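Local coordinates for protein hypothetical glycoside hydrolase (PDB 3TAW) that is of unknown function but is a glycoside hydrolase-like protein with a probable five-bladed beta-propeller fold, at residues A[176-182]-A[200-205]; A[23-29]-A[343-347]; A[283-287]-A[297-301]; A[59-63]-A[86-90]. All blocks are in the same frame, centred on the assembly; numbering follows the deposited sequence. Where two conformers were deposited one is given.

Contact 1 (A[176-182]-A[200-205]); sequences TKSASLV and FMYWGE. With EDO (1,2-ethanediol), chain K; EDO (1,2-ethanediol), chain P.
A179 to V182 run antiparallel to F200 to W203, the two short strands inclined at 155°. S180 and Y202 form the hydrogen-bonded pair: S180 N reaches Y202 O at 2.7 Å almost in line with the carbonyl, whereas Y202 N returns to S180 O at 3.0 Å from above the carbonyl plane. V182 N to F200 O (2.9 Å) extends the pairing, and beyond the A179-W203 bridge G204 N still bonds S178 O at 3.0 Å. Water 1 joins V182 O to F200 N at the far end.

On the face of A179, L181 and W203, the CB atoms of A179 and W203 meet at 3.9 Å. W203 CG stands between its backbone N and carbonyl carbon (chi1 70°), which turns the indole along the strand until the K177 carbonyl oxygen lies at its edge, in plane, and T176 CG2 comes within 3.6 Å of CZ3. Y209 and F163 also meet this ring. On the other face, V182 CG2 presses against Y202 CE1 at 3.7 Å, F200 CE1 rests over one face of the Y202 ring toward its rim, and F288 stacks with the same ring.

The S178 and S180 hydroxyls bond E246 and the P249 carbonyl. K177, bent at chi3, crosses E205, its NZ 4.5 Å from E205 OE1, beyond a salt bridge. K177 NZ bonds both hydroxyls of a 1,2-ethanediol and shares one oxygen of an unknown ligand with E205 OE2; these charged ends thus lie where small molecules, probably from the crystallisation liquor, have bound, which may mark a pocket.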
loop_
_atom_site.group_PDB
_atom_site.type_symbol
_atom_site.label_atom_id
_atom_site.label_comp_id
_atom_site.label_asym_id
_atom_site.label_seq_id
_atom_site.Cartn_x
_atom_site.Cartn_y
_atom_site.Cartn_z
ATOM N N THR A 176 -3.602 -5.876 -12.057
ATOM C CA THR A 176 -2.999 -4.657 -11.551
ATOM C C THR A 176 -3.307 -4.507 -10.051
ATOM O O THR A 176 -4.285 -5.081 -9.552
ATOM C CB THR A 176 -3.499 -3.401 -12.291
ATOM O OG1 THR A 176 -4.915 -3.241 -12.117
ATOM C CG2 THR A 176 -3.174 -3.481 -13.824
ATOM N N LYS A 177 -2.434 -3.775 -9.363
ATOM C CA LYS A 177 -2.513 -3.568 -7.917
ATOM C C LYS A 177 -1.377 -2.660 -7.474
ATOM O O LYS A 177 -0.468 -2.371 -8.261
ATOM C CB LYS A 177 -2.413 -4.898 -7.151
ATOM C CG LYS A 177 -1.194 -5.748 -7.533
ATOM C CD LYS A 177 -0.972 -6.950 -6.607
ATOM C CE LYS A 177 -2.132 -7.926 -6.642
ATOM N NZ LYS A 177 -1.947 -9.075 -5.699
ATOM N N SER A 178 -1.464 -2.194 -6.225
ATOM C CA SER A 178 -0.346 -1.605 -5.481
ATOM C C SER A 178 0.071 -0.240 -6.003
ATOM O O SER A 178 1.067 -0.112 -6.726
ATOM C CB SER A 178 0.849 -2.572 -5.436
ATOM O OG SER A 178 0.394 -3.843 -4.969
ATOM N N ALA A 179 -0.683 0.785 -5.609
ATOM C CA ALA A 179 -0.478 2.128 -6.138
ATOM C C ALA A 179 -0.060 3.140 -5.080
ATOM O O ALA A 179 -0.655 3.207 -4.013
ATOM C CB ALA A 179 -1.740 2.614 -6.856
ATOM N N SER A 180 0.913 3.975 -5.443
ATOM C CA SER A 180 1.479 5.016 -4.583
ATOM C C SER A 180 1.302 6.368 -5.257
ATOM O O SER A 180 2.087 6.740 -6.143
ATOM C CB SER A 180 2.978 4.737 -4.390
ATOM O OG SER A 180 3.151 3.462 -3.803
ATOM N N LEU A 181 0.264 7.096 -4.850
ATOM C CA LEU A 181 0.032 8.446 -5.338
ATOM C C LEU A 181 1.130 9.384 -4.835
ATOM O O LEU A 181 1.641 9.249 -3.718
ATOM C CB LEU A 181 -1.311 8.986 -4.842
ATOM C CG LEU A 181 -2.509 8.715 -5.725
ATOM C CD1 LEU A 181 -2.761 7.242 -5.834
ATOM C CD2 LEU A 181 -3.708 9.460 -5.097
ATOM N N VAL A 182 1.466 10.358 -5.651
ATOM C CA VAL A 182 2.416 11.381 -5.226
ATOM C C VAL A 182 1.729 12.398 -4.297
ATOM O O VAL A 182 0.672 12.940 -4.615
ATOM C CB VAL A 182 3.098 12.054 -6.418
ATOM C CG1 VAL A 182 3.938 13.241 -5.949
ATOM C CG2 VAL A 182 4.004 11.037 -7.152
ATOM N N PHE A 200 -0.293 12.042 -10.221
ATOM C CA PHE A 200 0.694 11.047 -10.626
ATOM C C PHE A 200 0.748 9.919 -9.616
ATOM O O PHE A 200 0.662 10.154 -8.426
ATOM C CB PHE A 200 2.090 11.696 -10.733
ATOM C CG PHE A 200 3.095 10.885 -11.519
ATOM C CD1 PHE A 200 3.845 9.910 -10.904
ATOM C CD2 PHE A 200 3.303 11.121 -12.872
ATOM C CE1 PHE A 200 4.774 9.155 -11.620
ATOM C CE2 PHE A 200 4.223 10.361 -13.590
ATOM C CZ PHE A 200 4.957 9.392 -12.967
HETATM N N MSE A 201 0.892 8.688 -10.097
HETATM C CA MSE A 201 1.186 7.595 -9.190
HETATM C C MSE A 201 2.188 6.628 -9.789
HETATM O O MSE A 201 2.326 6.517 -11.016
HETATM C CB MSE A 201 -0.093 6.864 -8.757
HETATM C CG MSE A 201 -0.828 6.194 -9.873
HETATM SE SE MSE A 201 -2.488 5.384 -9.274
HETATM C CE MSE A 201 -2.759 4.315 -10.860
ATOM N N TYR A 202 2.926 5.985 -8.888
ATOM C CA TYR A 202 3.735 4.810 -9.197
ATOM C C TYR A 202 2.858 3.624 -8.839
ATOM O O TYR A 202 2.116 3.668 -7.831
ATOM C CB TYR A 202 5.050 4.810 -8.388
ATOM C CG TYR A 202 5.865 6.036 -8.660
ATOM C CD1 TYR A 202 5.676 7.199 -7.915
ATOM C CD2 TYR A 202 6.807 6.059 -9.680
ATOM C CE1 TYR A 202 6.403 8.352 -8.183
ATOM C CE2 TYR A 202 7.534 7.223 -9.966
ATOM C CZ TYR A 202 7.323 8.360 -9.218
ATOM O OH TYR A 202 8.023 9.522 -9.461
ATOM N N TRP A 203 2.875 2.579 -9.650
ATOM C CA TRP A 203 2.084 1.400 -9.304
ATOM C C TRP A 203 2.751 0.136 -9.819
ATOM O O TRP A 203 3.606 0.178 -10.711
ATOM C CB TRP A 203 0.636 1.549 -9.824
ATOM C CG TRP A 203 0.559 1.479 -11.317
ATOM C CD1 TRP A 203 0.773 2.493 -12.200
ATOM C CD2 TRP A 203 0.335 0.306 -12.093
ATOM N NE1 TRP A 203 0.656 2.034 -13.481
ATOM C CE2 TRP A 203 0.386 0.685 -13.446
ATOM C CE3 TRP A 203 0.076 -1.025 -11.771
ATOM C CZ2 TRP A 203 0.205 -0.225 -14.488
ATOM C CZ3 TRP A 203 -0.111 -1.928 -12.789
ATOM C CH2 TRP A 203 -0.032 -1.530 -14.147
ATOM N N GLY A 204 2.367 -0.991 -9.240
ATOM C CA GLY A 204 2.802 -2.286 -9.743
ATOM C C GLY A 204 3.421 -3.190 -8.703
ATOM O O GLY A 204 3.809 -2.748 -7.617
ATOM N N GLU A 205 3.527 -4.456 -9.078
ATOM C CA GLU A 205 4.128 -5.525 -8.284
ATOM C C GLU A 205 5.379 -6.108 -8.989
ATOM O O GLU A 205 6.429 -6.208 -8.390
ATOM C CB GLU A 205 3.084 -6.634 -8.081
ATOM C CG GLU A 205 3.572 -7.859 -7.350
ATOM C CD GLU A 205 2.571 -9.023 -7.372
ATOM O OE1 GLU A 205 1.750 -9.147 -8.310
ATOM O OE2 GLU A 205 2.647 -9.856 -6.463
HETATM C C1 EDO K . -6.885 -2.831 -14.736
HETATM O O1 EDO K . -6.656 -3.971 -13.931
HETATM C C2 EDO K . -7.873 -1.807 -14.157
HETATM O O2 EDO K . -7.353 -0.889 -13.194
HETATM C C1 EDO P . -4.341 -12.203 -6.398
HETATM O O1 EDO P . -3.489 -11.350 -7.174
HETATM C C2 EDO P . -5.149 -11.332 -5.454
HETATM O O2 EDO P . -4.326 -10.250 -5.023
HETATM O O HOH W 1 -0.428 13.092 -7.543
#

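Contact 2 (A[23-29]-A[343-347]); sequences VNPVIKP and SFVAV
A classic beta bulge joins V26 and I27 to V345, where the N-terminal segment 23-29 lies along the outermost strand, 344-350, of what is probably the last propeller blade. V345 O receives V26 N at 2.8 Å, in its carbonyl plane, and more weakly I27 N, while V345 N returns a nearly straight bond to I27 O at 3.1 Å. The N24 side chain takes the place of a backbone: OD1 accepts V347 N at 2.9 Å from above its carbonyl plane, and ND2 donates to V347 O at 2.9 Å with that oxygen in the amide plane. Both bonds grip one residue and fix the rotation of the amide, which rests against A346 CB (3.4 Å from N24 CG).

Together these bonds add N-terminal chain to the edge of the three-stranded sheet 322-350, consistent with the "velcro" closure of beta-propellers, in which the two chain ends share a blade.

The peptide before P25 is cis, and the proline lies alongside F344 pointing the same way, P25 CB 3.5 Å from F344 CB; F311 touches both residues. F344 CG sits beside its own backbone N (chi1 -55°), and the ring extends past I27 O, which lies in plane at its edge, toward K28 CG and P29 CD. I27 and V345 run side by side, I27 CB 3.8 Å from V345 CB. The V26 and V347 side chains cross at about a right angle.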
loop_
_atom_site.group_PDB
_atom_site.type_symbol
_atom_site.label_atom_id
_atom_site.label_comp_id
_atom_site.label_asym_id
_atom_site.label_seq_id
_atom_site.Cartn_x
_atom_site.Cartn_y
_atom_site.Cartn_z
ATOM N N VAL A 23 5.965 -3.267 21.460
ATOM C CA VAL A 23 4.585 -2.900 21.092
ATOM C C VAL A 23 3.980 -3.719 19.949
ATOM O O VAL A 23 2.748 -3.839 19.841
ATOM C CB VAL A 23 4.431 -1.396 20.731
ATOM C CG1 VAL A 23 5.035 -0.518 21.804
ATOM C CG2 VAL A 23 5.013 -1.063 19.350
ATOM N N ASN A 24 4.828 -4.231 19.064
ATOM C CA ASN A 24 4.322 -4.905 17.874
ATOM C C ASN A 24 3.986 -6.354 18.130
ATOM O O ASN A 24 4.602 -6.993 18.998
ATOM C CB ASN A 24 5.317 -4.820 16.723
ATOM C CG ASN A 24 5.371 -3.442 16.097
ATOM O OD1 ASN A 24 4.369 -2.761 16.004
ATOM N ND2 ASN A 24 6.543 -3.057 15.610
ATOM N N PRO A 25 3.001 -6.883 17.383
ATOM C CA PRO A 25 2.160 -6.193 16.414
ATOM C C PRO A 25 1.065 -5.353 17.062
ATOM O O PRO A 25 0.586 -5.694 18.152
ATOM C CB PRO A 25 1.507 -7.336 15.630
ATOM C CG PRO A 25 1.560 -8.519 16.532
ATOM C CD PRO A 25 2.618 -8.295 17.553
ATOM N N VAL A 26 0.649 -4.301 16.369
ATOM C CA VAL A 26 -0.343 -3.369 16.877
ATOM C C VAL A 26 -1.788 -3.724 16.467
ATOM O O VAL A 26 -2.731 -3.227 17.079
ATOM C CB VAL A 26 0.009 -1.911 16.508
ATOM C CG1 VAL A 26 1.327 -1.513 17.168
ATOM C CG2 VAL A 26 0.039 -1.723 14.991
ATOM N N ILE A 27 -1.953 -4.566 15.433
ATOM C CA ILE A 27 -3.266 -5.125 15.065
ATOM C C ILE A 27 -3.125 -6.611 14.833
ATOM O O ILE A 27 -2.313 -7.050 14.013
ATOM C CB ILE A 27 -3.904 -4.509 13.792
ATOM C CG1 ILE A 27 -3.900 -2.980 13.859
ATOM C CG2 ILE A 27 -5.342 -5.117 13.513
ATOM C CD1 ILE A 27 -5.008 -2.352 14.649
ATOM N N LYS A 28 -3.920 -7.369 15.584
ATOM C CA LYS A 28 -4.005 -8.814 15.464
ATOM C C LYS A 28 -5.461 -9.239 15.147
ATOM O O LYS A 28 -6.401 -8.501 15.428
ATOM C CB LYS A 28 -3.598 -9.442 16.782
ATOM C CG LYS A 28 -2.238 -9.040 17.328
ATOM C CD LYS A 28 -2.020 -9.658 18.723
ATOM C CE LYS A 28 -0.760 -9.108 19.369
ATOM N NZ LYS A 28 -0.688 -9.349 20.861
ATOM N N PRO A 29 -5.651 -10.444 14.589
ATOM C CA PRO A 29 -7.004 -10.976 14.354
ATOM C C PRO A 29 -7.888 -11.022 15.596
ATOM O O PRO A 29 -7.391 -11.178 16.734
ATOM C CB PRO A 29 -6.728 -12.403 13.848
ATOM C CG PRO A 29 -5.417 -12.285 13.175
ATOM C CD PRO A 29 -4.625 -11.357 14.052
ATOM N N SER A 343 0.015 -11.513 8.050
ATOM C CA SER A 343 -0.706 -11.952 9.245
ATOM C C SER A 343 -1.019 -10.902 10.294
ATOM O O SER A 343 -2.039 -11.035 10.987
ATOM C CB SER A 343 0.027 -13.106 9.923
ATOM O OG SER A 343 -0.083 -14.288 9.140
ATOM N N PHE A 344 -0.133 -9.915 10.459
ATOM C CA PHE A 344 -0.296 -8.864 11.468
ATOM C C PHE A 344 0.026 -7.483 10.886
ATOM O O PHE A 344 0.588 -7.381 9.792
ATOM C CB PHE A 344 0.588 -9.097 12.689
ATOM C CG PHE A 344 0.385 -10.451 13.343
ATOM C CD1 PHE A 344 -0.627 -10.649 14.251
ATOM C CD2 PHE A 344 1.216 -11.519 13.034
ATOM C CE1 PHE A 344 -0.818 -11.898 14.855
ATOM C CE2 PHE A 344 1.012 -12.772 13.626
ATOM C CZ PHE A 344 0.000 -12.944 14.533
ATOM N N VAL A 345 -0.358 -6.444 11.627
ATOM C CA VAL A 345 0.103 -5.088 11.362
ATOM C C VAL A 345 1.104 -4.659 12.441
ATOM O O VAL A 345 0.857 -4.845 13.639
ATOM C CB VAL A 345 -1.050 -4.093 11.307
ATOM C CG1 VAL A 345 -0.503 -2.652 11.110
ATOM C CG2 VAL A 345 -2.032 -4.488 10.186
ATOM N N ALA A 346 2.203 -4.061 12.005
ATOM C CA ALA A 346 3.209 -3.470 12.893
ATOM C C ALA A 346 3.507 -2.016 12.511
ATOM O O ALA A 346 3.120 -1.561 11.421
ATOM C CB ALA A 346 4.514 -4.308 12.901
ATOM N N VAL A 347 4.120 -1.296 13.461
ATOM C CA VAL A 347 4.520 0.099 13.304
ATOM C C VAL A 347 6.033 0.269 13.542
ATOM O O VAL A 347 6.628 -0.395 14.390
ATOM C CB VAL A 347 3.704 1.047 14.227
ATOM C CG1 VAL A 347 4.039 0.845 15.719
ATOM C CG2 VAL A 347 3.883 2.507 13.796
#

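Contact 3 (A[283-287]-A[297-301]); sequences AGQAL and IGRLD
Q285 to L287 pair antiparallel with I297 to L300 in a beta hairpin, and the backbone groups facing the partner are met one after another. Q285 O accepts L300 N at 3.0 Å, the N-H arriving almost straight onto the carbonyl, with R299 CA offering a weaker C-H approach to the same oxygen. L287 N donates to G298 O at 2.9 Å, but from well above the carbonyl plane (49° out of it). L287 O takes two donors: I297 N at 2.8 Å and, weakly, G298 N. These two residues facing one leucine make a classic beta bulge. Where the strands part, water 2 continues the pairing, accepting from Q285 N at 3.1 Å and donating to L300 O at 2.8 Å; R236 NH2 also bonds L300 O.

Apolar parts fill in around these bonds. I297 CG1, placed between its backbone N and carbonyl carbon (chi1 59°), is carried over L287 O and meets L287 CG at 3.7 Å, the two side chains crossing at a slant. L300 and Q285 lie side by side, L300 CD1 against Q285 CB at 3.8 Å, and L287 CB packs over the glycine backbone of G298.

The polar side-chain ends bond outside the pair. Q285 NE2 donates to L14 O, while the extended R299 forms a salt bridge with D241 and also bonds S234 O. R236 NE lies close to R299 NE, and the D241 carboxylate probably helps to offset that crowding of positive charge. The hairpin pairing thus rests on backbone bonds, one bridging water and apolar contacts, while Q285 and R299 tie it to its surroundings.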
loop_
_atom_site.group_PDB
_atom_site.type_symbol
_atom_site.label_atom_id
_atom_site.label_comp_id
_atom_site.label_asym_id
_atom_site.label_seq_id
_atom_site.Cartn_x
_atom_site.Cartn_y
_atom_site.Cartn_z
ATOM N N ALA A 283 11.894 -4.001 2.655
ATOM C CA ALA A 283 11.472 -2.745 2.080
ATOM C C ALA A 283 12.643 -1.889 1.607
ATOM O O ALA A 283 13.618 -1.737 2.315
ATOM C CB ALA A 283 10.595 -1.969 3.114
ATOM N N GLY A 284 12.492 -1.305 0.421
ATOM C CA GLY A 284 13.490 -0.413 -0.174
ATOM C C GLY A 284 12.929 0.972 -0.457
ATOM O O GLY A 284 11.779 1.278 -0.147
ATOM N N GLN A 285 13.766 1.832 -1.028
ATOM C CA GLN A 285 13.335 3.168 -1.438
ATOM C C GLN A 285 13.976 3.571 -2.737
ATOM O O GLN A 285 15.124 3.242 -3.001
ATOM C CB GLN A 285 13.628 4.232 -0.358
ATOM C CG GLN A 285 12.932 3.910 0.971
ATOM C CD GLN A 285 13.058 4.985 2.000
ATOM O OE1 GLN A 285 13.290 6.163 1.678
ATOM N NE2 GLN A 285 12.851 4.605 3.263
ATOM N N ALA A 286 13.202 4.258 -3.563
ATOM C CA ALA A 286 13.694 4.861 -4.791
ATOM C C ALA A 286 13.450 6.360 -4.751
ATOM O O ALA A 286 12.591 6.836 -4.011
ATOM C CB ALA A 286 13.014 4.250 -6.003
ATOM N N LEU A 287 14.182 7.081 -5.591
ATOM C CA LEU A 287 14.108 8.528 -5.700
ATOM C C LEU A 287 13.964 8.885 -7.165
ATOM O O LEU A 287 14.753 8.427 -8.000
ATOM C CB LEU A 287 15.379 9.163 -5.148
ATOM C CG LEU A 287 15.397 10.679 -5.002
ATOM C CD1 LEU A 287 14.396 11.053 -3.876
ATOM C CD2 LEU A 287 16.822 11.192 -4.718
ATOM N N ILE A 297 16.721 8.581 -9.963
ATOM C CA ILE A 297 17.963 9.222 -9.542
ATOM C C ILE A 297 18.521 8.714 -8.213
ATOM O O ILE A 297 19.559 9.196 -7.725
ATOM C CB ILE A 297 17.790 10.750 -9.457
ATOM C CG1 ILE A 297 16.694 11.135 -8.467
ATOM C CG2 ILE A 297 17.466 11.352 -10.837
ATOM C CD1 ILE A 297 16.659 12.669 -8.234
ATOM N N GLY A 298 17.842 7.738 -7.619
ATOM C CA GLY A 298 18.346 7.091 -6.405
ATOM C C GLY A 298 17.615 5.790 -6.150
ATOM O O GLY A 298 16.472 5.638 -6.548
ATOM N N ARG A 299 18.308 4.856 -5.503
ATOM C CA ARG A 299 17.723 3.558 -5.118
ATOM C C ARG A 299 18.609 2.909 -4.065
ATOM O O ARG A 299 19.826 2.802 -4.268
ATOM C CB ARG A 299 17.640 2.665 -6.348
ATOM C CG ARG A 299 16.893 1.364 -6.194
ATOM C CD ARG A 299 16.792 0.695 -7.556
ATOM N NE ARG A 299 16.078 -0.574 -7.542
ATOM C CZ ARG A 299 15.814 -1.315 -8.617
ATOM N NH1 ARG A 299 16.216 -0.916 -9.823
ATOM N NH2 ARG A 299 15.136 -2.454 -8.503
ATOM N N LEU A 300 18.025 2.474 -2.945
ATOM C CA LEU A 300 18.830 1.896 -1.866
ATOM C C LEU A 300 19.362 0.544 -2.297
ATOM O O LEU A 300 18.610 -0.254 -2.852
ATOM C CB LEU A 300 18.020 1.730 -0.579
ATOM C CG LEU A 300 17.478 3.020 0.029
ATOM C CD1 LEU A 300 16.702 2.676 1.323
ATOM C CD2 LEU A 300 18.592 4.005 0.293
ATOM N N ASP A 301 20.644 0.304 -2.033
ATOM C CA ASP A 301 21.288 -0.990 -2.309
ATOM C C ASP A 301 20.806 -2.096 -1.373
ATOM O O ASP A 301 20.837 -3.273 -1.727
ATOM C CB ASP A 301 22.800 -0.902 -2.065
ATOM C CG ASP A 301 23.548 -0.093 -3.091
ATOM O OD1 ASP A 301 23.122 0.041 -4.252
ATOM O OD2 ASP A 301 24.654 0.359 -2.713
HETATM O O HOH W 2 15.819 0.135 -2.546
#

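Contact 4 (A[59-63]-A[86-90]); sequences DGKIV and ATSTD. With EDO (1,2-ethanediol), chain M.
In the beta hairpin of strands 61-69 and 81-88, I62 and S88 form the antiparallel hydrogen-bonded pair. I62 N meets S88 O at 3.0 Å nearly end-on to the carbonyl, and S88 N returns to I62 O at 2.9 Å in the carbonyl plane. T87 CA makes a C-H...O contact with I62 O at 3.2 Å, and V63 CA likewise approaches A86 O.

K61, extended beyond CG, runs beside T89, pointing the same way, with its CG 3.9 Å from T89 CG2; it crosses T87 at a slant. A 1,2-ethanediol, probably from the crystallisation liquor, bridges K61 and T87: its O1 lies 2.8 Å from T87 OG1 and 3.1 Å from K61 NZ.

The pair belongs to an antiparallel four-stranded sheet, one probable propeller blade, with strands 61-69 and 81-88 in its middle. I62 is turned to the opposite face from V63 and T87, against Y335 and Y337 of strand 333-340.

Strand 81-88 ends in an ST turn. S88 OG, trans to its backbone N (chi1 -180°), accepts D90 N at 3.2 Å. The same hydroxyl bonds G91 N and H93 O, and D90 OD2 bonds H93 ND1.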
loop_
_atom_site.group_PDB
_atom_site.type_symbol
_atom_site.label_atom_id
_atom_site.label_comp_id
_atom_site.label_asym_id
_atom_site.label_seq_id
_atom_site.Cartn_x
_atom_site.Cartn_y
_atom_site.Cartn_z
ATOM N N ASP A 59 -9.595 13.860 11.548
ATOM C CA ASP A 59 -10.178 14.337 12.799
ATOM C C ASP A 59 -9.212 14.233 13.973
ATOM O O ASP A 59 -9.572 13.740 15.045
ATOM C CB ASP A 59 -11.502 13.595 13.103
ATOM C CG ASP A 59 -12.420 14.379 14.027
ATOM O OD1 ASP A 59 -12.127 15.532 14.352
ATOM O OD2 ASP A 59 -13.478 13.838 14.410
ATOM N N GLY A 60 -7.982 14.685 13.739
ATOM C CA GLY A 60 -6.963 14.773 14.782
ATOM C C GLY A 60 -6.251 13.476 15.154
ATOM O O GLY A 60 -5.381 13.503 16.020
ATOM N N LYS A 61 -6.617 12.356 14.523
ATOM C CA LYS A 61 -6.067 11.061 14.854
ATOM C C LYS A 61 -5.437 10.341 13.664
ATOM O O LYS A 61 -5.785 10.591 12.503
ATOM C CB LYS A 61 -7.145 10.135 15.415
ATOM C CG LYS A 61 -7.763 10.683 16.720
ATOM C CD LYS A 61 -8.749 9.728 17.332
ATOM C CE LYS A 61 -9.433 10.326 18.559
ATOM N NZ LYS A 61 -10.281 9.292 19.254
ATOM N N ILE A 62 -4.553 9.408 13.983
ATOM C CA ILE A 62 -4.077 8.458 12.994
ATOM C C ILE A 62 -5.199 7.454 12.752
ATOM O O ILE A 62 -5.801 6.987 13.709
ATOM C CB ILE A 62 -2.817 7.714 13.465
ATOM C CG1 ILE A 62 -1.648 8.686 13.537
ATOM C CG2 ILE A 62 -2.480 6.550 12.511
ATOM C CD1 ILE A 62 -0.378 8.093 14.155
ATOM N N VAL A 63 -5.481 7.164 11.481
ATOM C CA VAL A 63 -6.432 6.104 11.109
ATOM C C VAL A 63 -5.657 5.062 10.337
ATOM O O VAL A 63 -4.979 5.373 9.363
ATOM C CB VAL A 63 -7.630 6.642 10.294
ATOM C CG1 VAL A 63 -8.523 5.478 9.781
ATOM C CG2 VAL A 63 -8.439 7.668 11.139
ATOM N N ALA A 86 -9.337 1.679 12.377
ATOM C CA ALA A 86 -8.735 1.761 13.703
ATOM C C ALA A 86 -8.136 3.142 13.891
ATOM O O ALA A 86 -7.464 3.650 12.983
ATOM C CB ALA A 86 -7.658 0.701 13.849
ATOM N N THR A 87 -8.348 3.742 15.063
ATOM C CA THR A 87 -7.827 5.079 15.332
ATOM C C THR A 87 -6.816 5.078 16.485
ATOM O O THR A 87 -6.874 4.239 17.392
ATOM C CB THR A 87 -8.923 6.086 15.696
ATOM O OG1 THR A 87 -9.471 5.756 16.978
ATOM C CG2 THR A 87 -10.033 6.106 14.652
ATOM N N SER A 88 -5.918 6.062 16.468
ATOM C CA SER A 88 -4.908 6.160 17.523
ATOM C C SER A 88 -4.468 7.597 17.714
ATOM O O SER A 88 -4.468 8.378 16.755
ATOM C CB SER A 88 -3.667 5.321 17.156
ATOM O OG SER A 88 -2.694 5.412 18.176
ATOM N N THR A 89 -4.101 7.939 18.947
ATOM C CA THR A 89 -3.528 9.258 19.227
ATOM C C THR A 89 -2.042 9.181 19.529
ATOM O O THR A 89 -1.413 10.229 19.727
ATOM C CB THR A 89 -4.244 9.979 20.374
ATOM O OG1 THR A 89 -4.191 9.179 21.564
ATOM C CG2 THR A 89 -5.686 10.249 19.988
ATOM N N ASP A 90 -1.487 7.969 19.604
ATOM C CA ASP A 90 -0.055 7.792 19.862
ATOM C C ASP A 90 0.651 6.966 18.775
ATOM O O ASP A 90 1.871 6.774 18.834
ATOM C CB ASP A 90 0.215 7.234 21.277
ATOM C CG ASP A 90 -0.290 5.805 21.489
ATOM O OD1 ASP A 90 -0.774 5.112 20.548
ATOM O OD2 ASP A 90 -0.187 5.343 22.661
HETATM C C1 EDO M . -7.797 6.155 20.293
HETATM O O1 EDO M . -8.323 6.897 19.207
HETATM C C2 EDO M . -8.722 6.374 21.480
HETATM O O2 EDO M . -8.776 7.776 21.786
#

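Contacts 2 and 4 touch directly: I27 CD1 packs on A86 CB at 4.1 Å, bringing the N-terminal segment against the sheet of strands 49-58 to 95-96, probably a propeller blade, with centres about 16 Å apart. Contact 2 spans nearly the whole chain and encloses the other three. Contacts 1 and 3 reach the same branched or curled sheet, through strands 179-186, 244-254 and 257-265, and their nearest atoms are about 6 Å apart. Contact 1 is the deepest, centred about 8 Å from the middle of the chain. In contact 3 the L287 side chain lies about 14 Å from the magnesium ion, which is bound by N355 and F356.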